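Local coordinates for putative tetR family transcriptional regulator (Streptomyces coelicolor A3, PDB 2Q24), which is a putative transcriptional regulator of the TetR family that probably binds DNA in the regulatory region of its target genes, at residues B[26-31]-B[59-64]; B[35-40]-B[50-55]; B[72-77]-B[130-135]. All coordinates share one frame; numbering follows the deposited sequence.

Contact 1: B[26-31]-B[59-64]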
ATOM      1  N   ARG B  26       6.575 -17.197  -4.050  1.00 30.90           N
ATOM      2  CA  ARG B  26       6.707 -18.587  -3.620  1.00 31.67           C
ATOM      3  C   ARG B  26       8.148 -19.057  -3.885  1.00 31.18           C
ATOM      4  O   ARG B  26       8.836 -19.562  -2.991  1.00 30.99           O
ATOM      5  CB  ARG B  26       5.673 -19.421  -4.399  1.00 32.67           C
ATOM      6  CG  ARG B  26       5.432 -20.878  -3.990  1.00 36.73           C
ATOM      7  CD  ARG B  26       4.413 -21.527  -4.980  1.00 42.41           C
ATOM      8  NE  ARG B  26       3.456 -20.521  -5.501  1.00 47.09           N
ATOM      9  CZ  ARG B  26       2.802 -20.589  -6.669  1.00 46.91           C
ATOM     10  NH1 ARG B  26       2.957 -21.626  -7.492  1.00 48.28           N
ATOM     11  NH2 ARG B  26       1.971 -19.605  -7.015  1.00 45.46           N
ATOM     12  N   VAL B  27       8.615 -18.848  -5.105  1.00 31.42           N
ATOM     13  CA  VAL B  27       9.926 -19.362  -5.516  1.00 31.15           C
ATOM     14  C   VAL B  27      11.088 -18.583  -4.865  1.00 31.39           C
ATOM     15  O   VAL B  27      12.076 -19.175  -4.432  1.00 31.64           O
ATOM     16  CB  VAL B  27      10.070 -19.411  -7.073  1.00 31.58           C
ATOM     17  CG1 VAL B  27      11.456 -19.944  -7.484  1.00 32.81           C
ATOM     18  CG2 VAL B  27       8.992 -20.304  -7.701  1.00 30.65           C
ATOM     19  N   PHE B  28      10.991 -17.259  -4.807  1.00 30.48           N
ATOM     20  CA  PHE B  28      12.044 -16.487  -4.149  1.00 31.08           C
ATOM     21  C   PHE B  28      12.073 -16.762  -2.647  1.00 31.10           C
ATOM     22  O   PHE B  28      13.151 -16.805  -2.058  1.00 30.86           O
ATOM     23  CB  PHE B  28      11.915 -14.985  -4.419  1.00 31.11           C
ATOM     24  CG  PHE B  28      12.408 -14.570  -5.781  1.00 31.61           C
ATOM     25  CD1 PHE B  28      13.726 -14.823  -6.179  1.00 31.79           C
ATOM     26  CD2 PHE B  28      11.552 -13.935  -6.670  1.00 34.36           C
ATOM     27  CE1 PHE B  28      14.170 -14.454  -7.443  1.00 33.58           C
ATOM     28  CE2 PHE B  28      12.000 -13.550  -7.943  1.00 36.04           C
ATOM     29  CZ  PHE B  28      13.302 -13.809  -8.317  1.00 34.96           C
ATOM     30  N   SER B  29      10.911 -16.962  -2.015  1.00 31.13           N
ATOM     31  CA  SER B  29      10.952 -17.240  -0.587  1.00 32.42           C
ATOM     32  C   SER B  29      11.546 -18.617  -0.264  1.00 32.34           C
ATOM     33  O   SER B  29      12.138 -18.781   0.794  1.00 32.09           O
ATOM     34  CB  SER B  29       9.623 -16.985   0.127  1.00 32.99           C
ATOM     35  OG  SER B  29       8.630 -17.859  -0.340  1.00 37.71           O
ATOM     36  N   GLU B  30      11.388 -19.571  -1.177  1.00 32.54           N
ATOM     37  CA  GLU B  30      11.976 -20.919  -1.045  1.00 34.18           C
ATOM     38  C   GLU B  30      13.454 -20.990  -1.404  1.00 34.39           C
ATOM     39  O   GLU B  30      14.232 -21.667  -0.725  1.00 35.02           O
ATOM     40  CB  GLU B  30      11.246 -21.900  -1.958  1.00 34.23           C
ATOM     41  CG  GLU B  30       9.880 -22.335  -1.480  1.00 37.23           C
ATOM     42  CD  GLU B  30       9.358 -23.524  -2.261  1.00 39.71           C
ATOM     43  OE1 GLU B  30      10.178 -24.398  -2.642  1.00 41.65           O
ATOM     44  N   GLU B  31      13.836 -20.339  -2.503  1.00 35.40           N
ATOM     45  CA  GLU B  31      15.150 -20.574  -3.106  1.00 36.41           C
ATOM     46  C   GLU B  31      16.074 -19.359  -3.086  1.00 36.97           C
ATOM     47  O   GLU B  31      17.230 -19.455  -3.529  1.00 37.36           O
ATOM     48  CB  GLU B  31      15.006 -21.098  -4.550  1.00 36.43           C
ATOM     49  CG  GLU B  31      14.369 -22.476  -4.671  1.00 36.49           C
ATOM     50  N   GLU B  59      15.745  -8.056 -10.350  1.00 28.26           N
ATOM     51  CA  GLU B  59      15.383  -7.188  -9.223  1.00 28.72           C
ATOM     52  C   GLU B  59      14.035  -6.472  -9.399  1.00 27.40           C
ATOM     53  O   GLU B  59      13.338  -6.201  -8.415  1.00 26.67           O
ATOM     54  CB  GLU B  59      16.504  -6.226  -8.777  1.00 30.47           C
ATOM     55  CG  GLU B  59      17.634  -5.919  -9.697  1.00 34.63           C
ATOM     56  CD  GLU B  59      18.404  -7.134 -10.196  1.00 39.39           C
ATOM     57  OE1 GLU B  59      19.162  -7.772  -9.431  1.00 40.95           O
ATOM     58  OE2 GLU B  59      18.248  -7.429 -11.385  1.00 39.51           O
ATOM     59  N   ALA B  60      13.660  -6.186 -10.642  1.00 25.26           N
ATOM     60  CA  ALA B  60      12.349  -5.584 -10.878  1.00 26.26           C
ATOM     61  C   ALA B  60      11.242  -6.610 -10.545  1.00 24.99           C
ATOM     62  O   ALA B  60      10.201  -6.259  -9.972  1.00 24.89           O
ATOM     63  CB  ALA B  60      12.245  -5.117 -12.266  1.00 25.85           C
ATOM     64  N   LEU B  61      11.484  -7.865 -10.907  1.00 24.57           N
ATOM     65  CA  LEU B  61      10.560  -8.975 -10.548  1.00 23.03           C
ATOM     66  C   LEU B  61      10.433  -9.141  -9.047  1.00 23.26           C
ATOM     67  O   LEU B  61       9.327  -9.218  -8.517  1.00 23.15           O
ATOM     68  CB  LEU B  61      10.972 -10.308 -11.227  1.00 23.17           C
ATOM     69  CG  LEU B  61      10.003 -11.470 -10.995  1.00 24.57           C
ATOM     70  CD1 LEU B  61       8.594 -11.100 -11.511  1.00 23.20           C
ATOM     71  CD2 LEU B  61      10.516 -12.792 -11.632  1.00 23.18           C
ATOM     72  N   ILE B  62      11.561  -9.193  -8.344  1.00 22.93           N
ATOM     73  CA  ILE B  62      11.547  -9.327  -6.876  1.00 22.51           C
ATOM     74  C   ILE B  62      10.796  -8.167  -6.237  1.00 22.32           C
ATOM     75  O   ILE B  62       9.913  -8.383  -5.411  1.00 22.49           O
ATOM     76  CB  ILE B  62      13.001  -9.328  -6.334  1.00 22.72           C
ATOM     77  CG1 ILE B  62      13.705 -10.619  -6.785  1.00 22.84           C
ATOM     78  CG2 ILE B  62      13.025  -9.223  -4.793  1.00 23.88           C
ATOM     79  CD1 ILE B  62      15.237 -10.504  -6.777  1.00 21.62           C
ATOM     80  N   GLU B  63      11.133  -6.938  -6.631  1.00 22.47           N
ATOM     81  CA  GLU B  63      10.430  -5.755  -6.062  1.00 22.92           C
ATOM     82  C   GLU B  63       8.928  -5.793  -6.295  1.00 23.02           C
ATOM     83  O   GLU B  63       8.130  -5.614  -5.353  1.00 22.90           O
ATOM     84  CB  GLU B  63      11.011  -4.439  -6.606  1.00 24.40           C
ATOM     85  CG  GLU B  63      10.165  -3.270  -6.137  1.00 25.87           C
ATOM     86  CD  GLU B  63      10.713  -1.928  -6.470  1.00 32.49           C
ATOM     87  OE1 GLU B  63      11.926  -1.805  -6.718  1.00 33.73           O
ATOM     88  OE2 GLU B  63       9.882  -0.991  -6.512  1.00 34.69           O
ATOM     89  N   ALA B  64       8.519  -6.002  -7.547  1.00 23.76           N
ATOM     90  CA  ALA B  64       7.076  -6.121  -7.882  1.00 25.30           C
ATOM     91  C   ALA B  64       6.348  -7.235  -7.102  1.00 24.60           C
ATOM     92  O   ALA B  64       5.220  -7.046  -6.615  1.00 24.04           O
ATOM     93  CB  ALA B  64       6.903  -6.342  -9.383  1.00 25.74           C
TER

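Contact 2: B[35-40]-B[50-55]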
ATOM      1  N   ALA B  35      17.020 -18.978  -7.241  1.00 34.39           N
ATOM      2  CA  ALA B  35      15.788 -19.076  -8.010  1.00 33.38           C
ATOM      3  C   ALA B  35      16.073 -18.943  -9.507  1.00 32.84           C
ATOM      4  O   ALA B  35      16.795 -18.051  -9.941  1.00 31.82           O
ATOM      5  CB  ALA B  35      14.808 -18.022  -7.559  1.00 33.87           C
ATOM      6  N   HIS B  36      15.535 -19.879 -10.276  1.00 32.44           N
ATOM      7  CA  HIS B  36      15.621 -19.819 -11.724  1.00 32.56           C
ATOM      8  C   HIS B  36      14.350 -19.165 -12.201  1.00 32.65           C
ATOM      9  O   HIS B  36      13.258 -19.524 -11.746  1.00 34.02           O
ATOM     10  CB  HIS B  36      15.748 -21.227 -12.295  1.00 31.91           C
ATOM     11  CG  HIS B  36      17.146 -21.752 -12.290  1.00 32.35           C
ATOM     12  ND1 HIS B  36      17.647 -22.542 -11.277  1.00 33.32           N
ATOM     13  CD2 HIS B  36      18.159 -21.578 -13.168  1.00 29.93           C
ATOM     14  CE1 HIS B  36      18.903 -22.856 -11.546  1.00 31.51           C
ATOM     15  NE2 HIS B  36      19.238 -22.280 -12.685  1.00 31.92           N
ATOM     16  N   LEU B  37      14.474 -18.205 -13.110  1.00 32.45           N
ATOM     17  CA  LEU B  37      13.309 -17.487 -13.616  1.00 31.87           C
ATOM     18  C   LEU B  37      12.345 -18.389 -14.406  1.00 31.42           C
ATOM     19  O   LEU B  37      11.123 -18.151 -14.385  1.00 30.61           O
ATOM     20  CB  LEU B  37      13.723 -16.259 -14.441  1.00 32.67           C
ATOM     21  CG  LEU B  37      14.476 -15.172 -13.657  1.00 32.19           C
ATOM     22  CD1 LEU B  37      14.925 -14.054 -14.579  1.00 37.15           C
ATOM     23  CD2 LEU B  37      13.610 -14.637 -12.497  1.00 33.35           C
ATOM     24  N   GLU B  38      12.906 -19.401 -15.078  1.00 31.30           N
ATOM     25  CA  GLU B  38      12.135 -20.478 -15.739  1.00 30.79           C
ATOM     26  C   GLU B  38      11.152 -21.184 -14.794  1.00 31.16           C
ATOM     27  O   GLU B  38      10.028 -21.484 -15.213  1.00 31.36           O
ATOM     28  CB  GLU B  38      13.056 -21.496 -16.447  1.00 31.77           C
ATOM     29  N   ARG B  39      11.555 -21.419 -13.526  1.00 31.29           N
ATOM     30  CA  ARG B  39      10.665 -22.037 -12.526  1.00 31.27           C
ATOM     31  C   ARG B  39       9.453 -21.155 -12.175  1.00 30.80           C
ATOM     32  O   ARG B  39       8.334 -21.658 -12.048  1.00 29.90           O
ATOM     33  CB  ARG B  39      11.418 -22.472 -11.251  1.00 31.87           C
ATOM     34  CG  ARG B  39      10.504 -23.048 -10.165  1.00 33.37           C
ATOM     35  CD  ARG B  39      11.169 -24.132  -9.332  1.00 40.33           C
ATOM     36  NE  ARG B  39      11.575 -23.652  -8.010  1.00 45.36           N
ATOM     37  CZ  ARG B  39      10.888 -23.861  -6.887  1.00 48.15           C
ATOM     38  NH1 ARG B  39       9.744 -24.541  -6.909  1.00 49.13           N
ATOM     39  NH2 ARG B  39      11.343 -23.378  -5.734  1.00 49.93           N
ATOM     40  N   ILE B  40       9.689 -19.842 -12.029  1.00 30.76           N
ATOM     41  CA  ILE B  40       8.637 -18.846 -11.786  1.00 31.37           C
ATOM     42  C   ILE B  40       7.668 -18.756 -12.952  1.00 30.69           C
ATOM     43  O   ILE B  40       6.448 -18.817 -12.759  1.00 30.62           O
ATOM     44  CB  ILE B  40       9.213 -17.416 -11.481  1.00 30.67           C
ATOM     45  CG1 ILE B  40      10.073 -17.473 -10.213  1.00 32.40           C
ATOM     46  CG2 ILE B  40       8.052 -16.365 -11.400  1.00 32.18           C
ATOM     47  CD1 ILE B  40      10.875 -16.222  -9.893  1.00 31.30           C
ATOM     48  N   THR B  50       7.319 -13.697 -22.098  1.00 37.96           N
ATOM     49  CA  THR B  50       6.257 -12.947 -21.424  1.00 38.48           C
ATOM     50  C   THR B  50       6.730 -12.364 -20.078  1.00 38.24           C
ATOM     51  O   THR B  50       6.443 -11.208 -19.738  1.00 38.52           O
ATOM     52  CB  THR B  50       5.028 -13.870 -21.217  1.00 38.55           C
ATOM     53  OG1 THR B  50       4.821 -14.652 -22.404  1.00 40.05           O
ATOM     54  CG2 THR B  50       3.776 -13.073 -20.910  1.00 39.07           C
ATOM     55  N   LEU B  51       7.482 -13.165 -19.324  1.00 38.01           N
ATOM     56  CA  LEU B  51       7.988 -12.722 -18.034  0.50 37.66           C
ATOM     57  C   LEU B  51       9.036 -11.624 -18.215  1.00 37.62           C
ATOM     58  O   LEU B  51       9.009 -10.621 -17.495  1.00 37.45           O
ATOM     59  CB  LEU B  51       8.545 -13.896 -17.220  0.50 37.57           C
ATOM     60  CG  LEU B  51       9.006 -13.605 -15.791  0.50 37.91           C
ATOM     61  CD1 LEU B  51       8.802 -14.824 -14.890  0.50 39.10           C
ATOM     62  CD2 LEU B  51      10.459 -13.131 -15.754  0.50 37.47           C
ATOM     63  N   TYR B  52       9.944 -11.813 -19.184  1.00 37.50           N
ATOM     64  CA  TYR B  52      10.988 -10.827 -19.478  0.50 37.78           C
ATOM     65  C   TYR B  52      10.413  -9.521 -20.017  1.00 37.73           C
ATOM     66  O   TYR B  52      10.850  -8.440 -19.633  1.00 38.14           O
ATOM     67  CB  TYR B  52      12.037 -11.401 -20.439  0.50 37.77           C
ATOM     68  CG  TYR B  52      12.858 -12.516 -19.834  0.50 37.83           C
ATOM     69  CD1 TYR B  52      12.883 -13.786 -20.410  0.50 38.46           C
ATOM     70  CD2 TYR B  52      13.613 -12.299 -18.684  0.50 38.04           C
ATOM     71  CE1 TYR B  52      13.640 -14.810 -19.848  0.50 38.64           C
ATOM     72  CE2 TYR B  52      14.363 -13.308 -18.113  0.50 37.63           C
ATOM     73  CZ  TYR B  52      14.376 -14.560 -18.694  0.50 38.55           C
ATOM     74  OH  TYR B  52      15.135 -15.555 -18.116  0.50 39.15           O
ATOM     75  N   ARG B  53       9.431  -9.628 -20.903  1.00 37.91           N
ATOM     76  CA  ARG B  53       8.724  -8.459 -21.415  1.00 38.33           C
ATOM     77  C   ARG B  53       8.169  -7.594 -20.266  1.00 38.79           C
ATOM     78  O   ARG B  53       8.340  -6.371 -20.269  1.00 39.11           O
ATOM     79  CB  ARG B  53       7.602  -8.875 -22.377  1.00 38.01           C
ATOM     80  CG  ARG B  53       8.040  -9.065 -23.832  1.00 37.96           C
ATOM     81  N   ASN B  54       7.536  -8.228 -19.281  1.00 39.04           N
ATOM     82  CA  ASN B  54       6.903  -7.503 -18.171  1.00 39.45           C
ATOM     83  C   ASN B  54       7.885  -7.047 -17.070  1.00 39.18           C
ATOM     84  O   ASN B  54       7.664  -6.029 -16.452  1.00 38.76           O
ATOM     85  CB  ASN B  54       5.771  -8.330 -17.534  1.00 39.45           C
ATOM     86  CG  ASN B  54       4.783  -8.881 -18.552  1.00 41.44           C
ATOM     87  ND2 ASN B  54       4.253  -8.012 -19.396  1.00 41.96           N
ATOM     88  N   PHE B  55       8.946  -7.824 -16.834  1.00 39.44           N
ATOM     89  CA  PHE B  55       9.918  -7.597 -15.747  1.00 39.32           C
ATOM     90  C   PHE B  55      11.302  -7.891 -16.266  1.00 40.13           C
ATOM     91  O   PHE B  55      11.779  -9.027 -16.132  1.00 40.74           O
ATOM     92  CB  PHE B  55       9.647  -8.517 -14.555  1.00 38.97           C
ATOM     93  CG  PHE B  55       8.241  -8.478 -14.083  1.00 38.80           C
ATOM     94  CD1 PHE B  55       7.831  -7.502 -13.192  1.00 34.96           C
ATOM     95  CD2 PHE B  55       7.307  -9.389 -14.564  1.00 37.04           C
ATOM     96  CE1 PHE B  55       6.510  -7.445 -12.773  1.00 34.98           C
ATOM     97  CE2 PHE B  55       5.970  -9.340 -14.135  1.00 36.78           C
ATOM     98  CZ  PHE B  55       5.579  -8.362 -13.240  1.00 36.12           C
TER

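Contact 3: B[72-77]-B[130-135]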
ATOM      1  N   ARG B  72      -1.777  -7.218  -1.557  1.00 23.08           N
ATOM      2  CA  ARG B  72      -2.822  -8.241  -1.335  1.00 24.10           C
ATOM      3  C   ARG B  72      -3.197  -8.388   0.158  1.00 24.97           C
ATOM      4  O   ARG B  72      -4.374  -8.504   0.479  1.00 24.33           O
ATOM      5  CB  ARG B  72      -2.438  -9.582  -1.945  1.00 25.35           C
ATOM      6  CG  ARG B  72      -2.582  -9.486  -3.480  1.00 26.90           C
ATOM      7  CD  ARG B  72      -2.336 -10.856  -4.151  1.00 35.88           C
ATOM      8  NE  ARG B  72      -0.904 -11.120  -4.253  1.00 40.98           N
ATOM      9  N   LEU B  73      -2.195  -8.333   1.029  1.00 25.27           N
ATOM     10  CA  LEU B  73      -2.396  -8.414   2.467  1.00 24.51           C
ATOM     11  C   LEU B  73      -3.261  -7.234   2.952  1.00 24.22           C
ATOM     12  O   LEU B  73      -4.238  -7.427   3.669  1.00 24.31           O
ATOM     13  CB  LEU B  73      -1.043  -8.431   3.179  1.00 24.35           C
ATOM     14  CG  LEU B  73      -1.138  -8.373   4.702  1.00 25.42           C
ATOM     15  CD1 LEU B  73      -1.841  -9.633   5.230  1.00 21.78           C
ATOM     16  CD2 LEU B  73       0.271  -8.229   5.303  1.00 25.28           C
ATOM     17  N   CYS B  74      -2.906  -6.011   2.541  1.00 23.76           N
ATOM     18  CA  CYS B  74      -3.639  -4.837   2.953  1.00 23.79           C
ATOM     19  C   CYS B  74      -5.067  -4.782   2.421  1.00 24.09           C
ATOM     20  O   CYS B  74      -6.004  -4.418   3.132  1.00 23.64           O
ATOM     21  CB  CYS B  74      -2.861  -3.553   2.572  1.00 24.40           C
ATOM     22  SG  CYS B  74      -1.295  -3.413   3.464  1.00 24.70           S
ATOM     23  N   ASP B  75      -5.224  -5.238   1.195  1.00 23.89           N
ATOM     24  CA  ASP B  75      -6.457  -5.032   0.466  1.00 24.60           C
ATOM     25  C   ASP B  75      -7.479  -6.130   0.830  1.00 22.97           C
ATOM     26  O   ASP B  75      -8.589  -6.080   0.353  1.00 24.87           O
ATOM     27  CB  ASP B  75      -6.132  -5.070  -1.030  1.00 25.12           C
ATOM     28  CG  ASP B  75      -5.381  -3.793  -1.522  1.00 26.19           C
ATOM     29  OD1 ASP B  75      -5.285  -2.827  -0.791  1.00 28.88           O
ATOM     30  OD2 ASP B  75      -4.865  -3.827  -2.647  1.00 29.72           O
ATOM     31  N   SER B  76      -7.056  -7.129   1.605  1.00 22.53           N
ATOM     32  CA  SER B  76      -7.973  -8.149   2.078  1.00 22.95           C
ATOM     33  C   SER B  76      -8.880  -7.599   3.197  1.00 21.86           C
ATOM     34  O   SER B  76      -9.911  -8.221   3.499  1.00 23.20           O
ATOM     35  CB  SER B  76      -7.192  -9.401   2.619  1.00 22.97           C
ATOM     36  OG  SER B  76      -6.447  -9.074   3.777  1.00 25.35           O
ATOM     37  N   VAL B  77      -8.534  -6.442   3.792  1.00 22.49           N
ATOM     38  CA  VAL B  77      -9.245  -5.996   5.009  1.00 22.95           C
ATOM     39  C   VAL B  77     -10.740  -5.692   4.812  1.00 23.80           C
ATOM     40  O   VAL B  77     -11.567  -6.198   5.583  1.00 21.74           O
ATOM     41  CB  VAL B  77      -8.544  -4.823   5.714  1.00 24.03           C
ATOM     42  CG1 VAL B  77      -9.458  -4.226   6.801  1.00 25.80           C
ATOM     43  CG2 VAL B  77      -7.167  -5.327   6.307  1.00 25.60           C
ATOM     44  N   GLN B 130       0.538  -1.400   8.762  1.00 22.26           N
ATOM     45  CA  GLN B 130       0.046  -0.848  10.068  1.00 23.71           C
ATOM     46  C   GLN B 130      -1.358  -0.234   9.973  1.00 24.38           C
ATOM     47  O   GLN B 130      -2.199  -0.368  10.898  1.00 24.70           O
ATOM     48  CB  GLN B 130       1.054   0.103  10.673  1.00 25.25           C
ATOM     49  CG  GLN B 130       2.164  -0.714  11.352  1.00 31.30           C
ATOM     50  CD  GLN B 130       3.301   0.118  11.979  1.00 37.39           C
ATOM     51  OE1 GLN B 130       4.338  -0.417  12.436  1.00 38.85           O
ATOM     52  NE2 GLN B 130       3.111   1.407  11.999  1.00 36.66           N
ATOM     53  N   SER B 131      -1.657   0.417   8.845  1.00 22.98           N
ATOM     54  CA  SER B 131      -2.974   1.013   8.685  1.00 23.11           C
ATOM     55  C   SER B 131      -4.050  -0.028   8.516  1.00 24.01           C
ATOM     56  O   SER B 131      -5.156   0.151   9.001  1.00 23.42           O
ATOM     57  CB  SER B 131      -2.967   2.001   7.512  1.00 24.05           C
ATOM     58  OG  SER B 131      -4.175   2.757   7.475  1.00 27.34           O
ATOM     59  N   ALA B 132      -3.714  -1.142   7.852  1.00 23.38           N
ATOM     60  CA  ALA B 132      -4.667  -2.265   7.673  1.00 24.84           C
ATOM     61  C   ALA B 132      -4.996  -2.831   9.052  1.00 24.58           C
ATOM     62  O   ALA B 132      -6.141  -3.135   9.380  1.00 25.51           O
ATOM     63  CB  ALA B 132      -4.017  -3.347   6.799  1.00 24.53           C
ATOM     64  N   LEU B 133      -3.953  -2.992   9.854  1.00 25.49           N
ATOM     65  CA  LEU B 133      -4.126  -3.406  11.228  1.00 24.55           C
ATOM     66  C   LEU B 133      -5.001  -2.426  12.022  1.00 24.05           C
ATOM     67  O   LEU B 133      -5.892  -2.837  12.744  1.00 24.44           O
ATOM     68  CB  LEU B 133      -2.764  -3.518  11.852  1.00 25.13           C
ATOM     69  CG  LEU B 133      -2.535  -4.342  13.091  1.00 30.65           C
ATOM     70  CD1 LEU B 133      -3.322  -5.684  13.133  1.00 29.96           C
ATOM     71  CD2 LEU B 133      -0.982  -4.570  13.238  1.00 31.10           C
ATOM     72  N   THR B 134      -4.715  -1.141  11.901  1.00 22.05           N
ATOM     73  CA  THR B 134      -5.564  -0.120  12.544  1.00 24.03           C
ATOM     74  C   THR B 134      -7.051  -0.235  12.143  1.00 23.31           C
ATOM     75  O   THR B 134      -7.949  -0.130  13.005  1.00 24.13           O
ATOM     76  CB  THR B 134      -5.007   1.302  12.213  1.00 25.27           C
ATOM     77  OG1 THR B 134      -3.689   1.407  12.766  1.00 25.90           O
ATOM     78  CG2 THR B 134      -5.889   2.404  12.801  1.00 28.84           C
ATOM     79  N   ALA B 135      -7.318  -0.443  10.848  1.00 22.16           N
ATOM     80  CA  ALA B 135      -8.691  -0.600  10.378  1.00 22.21           C
ATOM     81  C   ALA B 135      -9.416  -1.785  11.075  1.00 22.46           C
ATOM     82  O   ALA B 135     -10.546  -1.623  11.604  1.00 23.25           O
ATOM     83  CB  ALA B 135      -8.763  -0.692   8.836  1.00 22.93           C
TER

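Contact 1: B[26-31]-B[59-64]
Phe-28 and Ile-62 meet with similar first torsions. In Phe-28 the ring carbon CG stands anti to the carbonyl carbon, beside the backbone N (chi1 -78°), on a CB that already points at the facing helix. In Ile-62 the torsion (chi1 -68°) puts CG1 beside its own backbone N, and this carbon lies over one face of the phenyl ring. This is a CH-pi contact: Ile-62 CG1 sits 3.7 Å from the centroid of the Phe-28 ring and 18° off its normal, displaced a little toward the rim. The displacement is toward the CE2-CZ bond, with Ile-62 CG1 3.6 Å from Phe-28 CZ. From there CD1 of Ile-62 passes to the other side of CZ, 4.1 Å from Phe-28 CE1, and the two side chains cross at about a right angle.

Leu-61, one residue earlier, comes from another side. Leu-61 CD2 lies close to the ring plane and touches the edge at Phe-28 CE2, 4.0 Å away. One aromatic ring is thus met on a face and on an edge by neighbouring residues of the same helix. With an alanine here instead of Phe-28, Ile-62 CG1 and Leu-61 CD2 are likely to lose the ring they rest on, leaving a gap between the two helices.

The CA atoms of Phe-28 and Ile-62 are 7.7 Å apart, and all three touching residues are buried. Leu-61 also packs on Ile-20 and Leu-21, farther back on helix 17-31. Phe-28 touches Ile-40 of helix 37-43, while Ala-110 of helix 108-116 meets both Phe-28 and Ile-62, so the pair lies where the N-terminal helices, the long helix 58-75 and helix 108-116 come together.

Contact 2: B[35-40]-B[50-55]
The ring of Tyr-52 meets Leu-37 at a slant, the methyl CD1 approaching the outer end of the phenol. In the conformer described, one of two modelled for this tyrosine, Leu-37 CD1 is 3.7 Å from Tyr-52 CE2. The hydroxyl end joins in: Tyr-52 OH lies 3.8 Å from Leu-37 CD1, a van der Waals approach to carbon. The tyrosine's CB does not aim at the other helix, but the length of the side chain carries the ring across.

Deeper in, Leu-51 faces Ile-40. Its CG stands anti to the backbone N (chi1 -175°), and from there Leu-51 CD1 reaches Ile-40 CG2 at 3.9 Å, the two side chains crossing at about a right angle. On the same methyl, Leu-51 CD1 is 4.1 Å from Leu-37 O. Leu-51 too has a second conformer, so these details hold for one of its positions.

Helices 37-43 and 48-54 form the predicted helix-turn-helix. In TetR relatives the second of these is the recognition helix, and within 50-55 Leu-51 and Tyr-52 pack it against 35-40. Leu-37 and Ile-40 also touch Leu-61 of helix 58-75, which carries the little core further inward.

Everything that meets across the pair is apolar apart from the phenol oxygen and one carbonyl, so the spacing of the two helices here rests on side-chain fit, with hydrogen bonding between the segments taking no part.

Contact 3: B[72-77]-B[130-135]
Val-77 carries this contact with its two methyls, each finding a different alanine. CB points at helix 125-142 and forks there. Val-77 CG1 stands anti to the backbone N (chi1 169°) and comes 4.1 Å from Ala-135 CB. The other branch turns to Ala-132, with Val-77 CG2 3.8 Å from Ala-132 CB. Val-77 CG2 also brushes the carbonyl of that residue, 3.9 Å from Ala-132 O. The valine therefore touches two residues three apart, close to one turn of the helix.

Ala-132 CB is met from a second direction by Cys-74, whose CA comes nearest, with Cys-74 CA 4.1 Å from Ala-132 CB. The sulphur is a looser neighbour: Cys-74 SG is 4.3 Å from Ala-132 CB. Between the CA atoms of Cys-74 and Ala-132 the distance is 5.5 Å, a close approach that the small alanine side chain makes possible.

Nearby hydroxyls bond to carbonyls of their own segment, and some of these groups have further partners outside it. Ser-76 OG donates to Leu-73 O over 2.8 Å, and Trp-93 NE1 of helix 86-106 binds the same carbonyl. Thr-134 OG1 and Thr-134 N reach Gln-130 O from opposite faces of its plane, and Thr-134 OG1 also bonds with Ser-152 OG.

In the second subunit Pro-78 packs on Thr-134 and Ala-135, and Asp-75 and Ser-131 touch reciprocally between the chains. Across the segments themselves the contact is almost wholly apolar: methyls, the CA and sulphur of Cys-74, and one carbonyl oxygen. The last part of helix 58-75 and the start of helix 77-83 are thus packed against helix 125-142 by close fit and the burial of apolar surface.

Overall arrangement
From the N terminus, helix 17-31 supplies the first half of contact 1, and the chain returns to it at 59-64. Contact 2 opens and closes inside that loop, with 35-40 meeting 50-55, so the predicted helix-turn-helix is nested within contact 1. The two touch directly, their centres about 10 Å apart, making one N-terminal unit. Contact 3 comes in series: it opens at the far end of helix 58-75 and closes a longer loop at 130-135, with its centre about 22 Å from that of contact 1. Helix 58-75 thus serves both contacts, linking the probable DNA-binding part to the C-terminal helices, where contact 3 lies beside the second subunit.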